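Side-chain contacts in uricase (Bacillus fastidiosus, PDB 4R8X), which catalyses, as a uricase, the oxidation of urate, the first step of its degradation to (S)-allantoin: residues L25-I28 and F33-K36; F118-V123 and V129-L134. One frame throughout, in Å; residues are numbered along the deposited sequence.

Contact 1: L25-I28 and F33-K36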
loop_
_atom_site.group_PDB
_atom_site.type_symbol
_atom_site.label_atom_id
_atom_site.label_comp_id
_atom_site.label_asym_id
_atom_site.label_seq_id
_atom_site.Cartn_x
_atom_site.Cartn_y
_atom_site.Cartn_z
ATOM N N LEU D 25 12.842 20.035 27.734
ATOM C CA LEU D 25 13.891 19.464 26.905
ATOM C C LEU D 25 15.057 20.442 26.764
ATOM O O LEU D 25 14.915 21.634 27.039
ATOM C CB LEU D 25 13.325 19.078 25.539
ATOM C CG LEU D 25 12.167 18.073 25.591
ATOM C CD1 LEU D 25 11.500 17.902 24.225
ATOM C CD2 LEU D 25 12.651 16.728 26.134
ATOM N N LYS D 26 16.211 19.937 26.347
ATOM C CA LYS D 26 17.391 20.776 26.176
ATOM C C LYS D 26 17.191 21.723 24.997
ATOM O O LYS D 26 16.776 21.300 23.918
ATOM C CB LYS D 26 18.623 19.898 25.941
ATOM C CG LYS D 26 19.936 20.654 25.798
ATOM C CD LYS D 26 21.041 19.720 25.327
ATOM C CE LYS D 26 22.408 20.190 25.779
ATOM N NZ LYS D 26 22.585 19.993 27.244
ATOM N N GLN D 27 17.477 23.004 25.204
ATOM C CA GLN D 27 17.427 23.970 24.113
ATOM C C GLN D 27 18.642 23.801 23.209
ATOM O O GLN D 27 19.772 23.711 23.690
ATOM C CB GLN D 27 17.355 25.402 24.650
ATOM C CG GLN D 27 16.068 25.712 25.395
ATOM C CD GLN D 27 15.772 27.197 25.459
ATOM O OE1 GLN D 27 14.619 27.616 25.350
ATOM N NE2 GLN D 27 16.814 28.001 25.630
ATOM N N ILE D 28 18.399 23.731 21.903
ATOM C CA ILE D 28 19.473 23.633 20.913
ATOM C C ILE D 28 19.220 24.607 19.767
ATOM O O ILE D 28 18.066 24.960 19.503
ATOM C CB ILE D 28 19.638 22.191 20.367
ATOM C CG1 ILE D 28 18.378 21.710 19.639
ATOM C CG2 ILE D 28 20.028 21.229 21.490
ATOM C CD1 ILE D 28 18.575 20.403 18.918
ATOM N N PHE D 33 11.736 22.922 19.334
ATOM C CA PHE D 33 10.920 21.908 19.996
ATOM C C PHE D 33 11.432 21.675 21.405
ATOM O O PHE D 33 12.494 21.089 21.581
ATOM C CB PHE D 33 10.974 20.593 19.211
ATOM C CG PHE D 33 9.936 19.589 19.633
ATOM C CD1 PHE D 33 8.683 19.574 19.038
ATOM C CD2 PHE D 33 10.218 18.649 20.612
ATOM C CE1 PHE D 33 7.724 18.653 19.424
ATOM C CE2 PHE D 33 9.263 17.718 21.000
ATOM C CZ PHE D 33 8.018 17.717 20.404
ATOM N N THR D 34 10.682 22.120 22.407
ATOM C CA THR D 34 11.118 21.939 23.794
ATOM C C THR D 34 10.085 21.254 24.676
ATOM O O THR D 34 10.351 20.993 25.845
ATOM C CB THR D 34 11.557 23.267 24.455
ATOM O OG1 THR D 34 10.493 24.225 24.377
ATOM C CG2 THR D 34 12.804 23.818 23.765
ATOM N N GLU D 35 8.912 20.972 24.121
ATOM C CA GLU D 35 7.881 20.261 24.863
ATOM C C GLU D 35 6.968 19.502 23.921
ATOM O O GLU D 35 6.758 19.905 22.779
ATOM C CB GLU D 35 7.058 21.209 25.739
ATOM C CG GLU D 35 6.224 22.220 24.970
ATOM C CD GLU D 35 5.362 23.095 25.867
ATOM O OE1 GLU D 35 4.754 24.054 25.340
ATOM O OE2 GLU D 35 5.284 22.832 27.088
ATOM N N LYS D 36 6.441 18.387 24.402
ATOM C CA LYS D 36 5.495 17.609 23.624
ATOM C C LYS D 36 4.282 17.389 24.517
ATOM O O LYS D 36 4.361 16.680 25.516
ATOM C CB LYS D 36 6.120 16.279 23.201
ATOM C CG LYS D 36 5.292 15.453 22.218
ATOM C CD LYS D 36 6.131 14.342 21.586
ATOM C CE LYS D 36 5.327 13.542 20.575
ATOM N NZ LYS D 36 6.191 12.595 19.803
HETATM O O HOH W 1 14.948 21.700 21.024
#
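Leu25 sets CG opposite its own carbonyl carbon (chi1 -58°) and Phe33 swings its ring anti to the backbone N (chi1 -167°), and between them these two rotations bring the leucine branch against the phenyl group. Leu25 CD1 comes to 3.9 Å from Phe33 CD2, meeting the ring obliquely. The same methyl also lies along the backbone that follows, 3.7 Å from Thr34 C and 4.0 Å from Glu35 N, while Leu25 CG sits 3.4 Å from Thr34 O. The leucine side chain thus lies against that carbonyl, whose oxygen also accepts a bond from the leucine backbone: Leu25 N donates to Thr34 O over 3.3 Å, a long bond but a fairly straight one (163° at the hydrogen). Further out, Gln27 and Thr34 meet at an angle through aliphatic carbons, Gln27 CG against Thr34 CG2 at 4.1 Å. A water lies between the two backbones, 2.6 Å from Phe33 O and with at most a weak bond to Lys26 O. Tyr222 and Ala224 touch Leu25 from the neighbouring loop, and Gln227 does so from helix 225-238. With an alanine here, Phe33 CD2 and CE2 would probably lose their methyl neighbour and a gap would be likely to open beside the Thr34 carbonyl. Residues 25-28 lie in the loop that leaves strand 22-23, and 33-36 lead back into strand 35-36, which pairs antiparallel with it. Since the direct hydrogen bond is long and the water link weak, the closeness of the two segments probably rests largely on the buried Leu25 packing on Phe33 and the Thr34 backbone.

Contact 2: F118-V123 and V129-L134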
loop_
_atom_site.group_PDB
_atom_site.type_symbol
_atom_site.label_atom_id
_atom_site.label_comp_id
_atom_site.label_asym_id
_atom_site.label_seq_id
_atom_site.Cartn_x
_atom_site.Cartn_y
_atom_site.Cartn_z
ATOM N N PHE D 118 0.291 12.680 15.464
ATOM C CA PHE D 118 -0.669 13.756 15.213
ATOM C C PHE D 118 0.028 15.105 15.181
ATOM O O PHE D 118 0.883 15.380 16.020
ATOM C CB PHE D 118 -1.754 13.778 16.292
ATOM C CG PHE D 118 -2.829 12.751 16.089
ATOM C CD1 PHE D 118 -2.765 11.518 16.728
ATOM C CD2 PHE D 118 -3.900 13.014 15.244
ATOM C CE1 PHE D 118 -3.767 10.569 16.535
ATOM C CE2 PHE D 118 -4.887 12.075 15.040
ATOM C CZ PHE D 118 -4.822 10.851 15.688
ATOM N N ASP D 119 -0.359 15.946 14.227
ATOM C CA ASP D 119 0.151 17.308 14.140
ATOM C C ASP D 119 -0.784 18.287 14.821
ATOM O O ASP D 119 -2.002 18.157 14.724
ATOM C CB ASP D 119 0.226 17.767 12.680
ATOM C CG ASP D 119 1.326 17.097 11.898
ATOM O OD1 ASP D 119 2.406 16.804 12.468
ATOM O OD2 ASP D 119 1.110 16.900 10.687
ATOM N N ASP D 120 -0.206 19.292 15.466
ATOM C CA ASP D 120 -0.948 20.486 15.849
ATOM C C ASP D 120 -1.319 21.258 14.590
ATOM O O ASP D 120 -0.529 21.338 13.641
ATOM C CB ASP D 120 -0.091 21.391 16.723
ATOM C CG ASP D 120 0.260 20.765 18.051
ATOM O OD1 ASP D 120 1.105 21.351 18.753
ATOM O OD2 ASP D 120 -0.305 19.702 18.397
ATOM N N ILE D 121 -2.518 21.831 14.580
ATOM C CA ILE D 121 -2.982 22.591 13.427
ATOM C C ILE D 121 -3.491 23.978 13.809
ATOM O O ILE D 121 -3.829 24.234 14.964
ATOM C CB ILE D 121 -4.086 21.841 12.665
ATOM C CG1 ILE D 121 -5.341 21.732 13.528
ATOM C CG2 ILE D 121 -3.594 20.459 12.241
ATOM C CD1 ILE D 121 -6.587 21.416 12.730
ATOM N N GLN D 122 -3.534 24.870 12.826
ATOM C CA GLN D 122 -4.000 26.236 13.014
ATOM C C GLN D 122 -5.477 26.354 12.652
ATOM O O GLN D 122 -5.902 25.863 11.602
ATOM C CB GLN D 122 -3.174 27.189 12.146
ATOM C CG GLN D 122 -1.686 27.203 12.497
ATOM C CD GLN D 122 -1.432 27.632 13.927
ATOM O OE1 GLN D 122 -1.693 28.771 14.301
ATOM N NE2 GLN D 122 -0.911 26.721 14.731
ATOM N N VAL D 123 -6.250 26.990 13.530
ATOM C CA VAL D 123 -7.661 27.243 13.276
ATOM C C VAL D 123 -7.995 28.714 13.508
ATOM O O VAL D 123 -7.428 29.367 14.390
ATOM C CB VAL D 123 -8.591 26.371 14.157
ATOM C CG1 VAL D 123 -8.516 24.900 13.745
ATOM C CG2 VAL D 123 -8.276 26.547 15.655
ATOM N N VAL D 129 -6.173 33.461 14.327
ATOM C CA VAL D 129 -5.688 32.138 13.976
ATOM C C VAL D 129 -4.731 31.625 15.048
ATOM O O VAL D 129 -3.704 32.245 15.333
ATOM C CB VAL D 129 -5.028 32.146 12.598
ATOM C CG1 VAL D 129 -4.474 30.770 12.282
ATOM C CG2 VAL D 129 -6.046 32.561 11.546
ATOM N N VAL D 130 -5.094 30.502 15.663
ATOM C CA VAL D 130 -4.322 29.944 16.767
ATOM C C VAL D 130 -4.211 28.433 16.628
ATOM O O VAL D 130 -4.882 27.800 15.802
ATOM C CB VAL D 130 -4.967 30.257 18.137
ATOM C CG1 VAL D 130 -5.091 31.768 18.354
ATOM C CG2 VAL D 130 -6.326 29.585 18.249
ATOM N N THR D 131 -3.351 27.847 17.446
ATOM C CA THR D 131 -3.210 26.405 17.473
ATOM C C THR D 131 -4.396 25.801 18.207
ATOM O O THR D 131 -4.713 26.215 19.321
ATOM C CB THR D 131 -1.929 25.996 18.206
ATOM O OG1 THR D 131 -0.804 26.613 17.572
ATOM C CG2 THR D 131 -1.762 24.493 18.156
ATOM N N SER D 132 -5.056 24.827 17.592
ATOM C CA SER D 132 -6.181 24.174 18.255
ATOM C C SER D 132 -5.715 23.285 19.396
ATOM O O SER D 132 -4.709 22.601 19.278
ATOM C CB SER D 132 -6.973 23.319 17.271
ATOM O OG SER D 132 -8.071 22.705 17.928
ATOM N N ASP D 133 -6.464 23.283 20.493
ATOM C CA ASP D 133 -6.210 22.345 21.580
ATOM C C ASP D 133 -7.224 21.209 21.526
ATOM O O ASP D 133 -7.255 20.351 22.402
ATOM C CB ASP D 133 -6.254 23.053 22.938
ATOM C CG ASP D 133 -7.583 23.735 23.209
ATOM O OD1 ASP D 133 -8.371 23.936 22.259
ATOM O OD2 ASP D 133 -7.832 24.086 24.383
ATOM N N LEU D 134 -8.042 21.205 20.474
ATOM C CA LEU D 134 -9.115 20.227 20.339
ATOM C C LEU D 134 -8.966 19.346 19.109
ATOM O O LEU D 134 -9.266 18.158 19.142
ATOM C CB LEU D 134 -10.462 20.943 20.252
ATOM C CG LEU D 134 -10.852 21.798 21.452
ATOM C CD1 LEU D 134 -12.170 22.496 21.176
ATOM C CD2 LEU D 134 -10.955 20.924 22.679
HETATM O O HOH W 2 -3.987 21.312 16.902
#
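Val123, Gln122 and Thr131 bury the most surface in this antiparallel beta hairpin, where strand 108-125 turns back into strand 130-132. Val123 and Val130 form a hydrogen-bonded pair: Val123 N donates to Val130 O at 2.8 Å, and Val130 N returns a bond to Val123 O at 2.9 Å. On the face of these valines, Val123 CG2 rests 3.8 Å from Ser132 CB. Gln122 and Thr131, the adjacent non-hydrogen-bonded pair, lie on the other face. Gln122 folds at chi2 (-60°), which carries its amide back over the partner strand, while Gln122 CB packs on Val129 CG1. Thr131 turns its methyl the other way, against Asp120 CB at 3.8 Å; the carboxylate of Asp120 bonds to His37. Beyond the pair Ser132 N donates to Ile121 O, and a water then spans Ile121 N and Ser132 O where the strands diverge. Ser132 OG accepts from Leu134 N in an ST turn and also bonds to His237 of the second subunit, so the hairpin takes part in the subunit interface. Across the pair, Gln122 NE2 reaches Thr131 OG1 at 2.8 Å, the hydroxyl oxygen lying nearly in the amide plane.

Contact 1 closes before contact 2 opens along the chain. Their centres are 19 Å apart and their nearest atoms about 7 Å, so they do not touch directly. Both are antiparallel returns of a short length of chain, but contact 1 gathers round a buried leucine beside helix 225-238 of its own chain, whereas contact 2 lies farther out, about 24 Å from the chain centre against 17 Å, and meets a second subunit. Strand 108-125 links the two neighbourhoods: Glu115 on it forms a salt bridge with Lys36 of contact 1, and its later residues, 118-123, form one side of contact 2. Both lie away from the predicted urate site residues, including Arg196, Gln245 and Asn271.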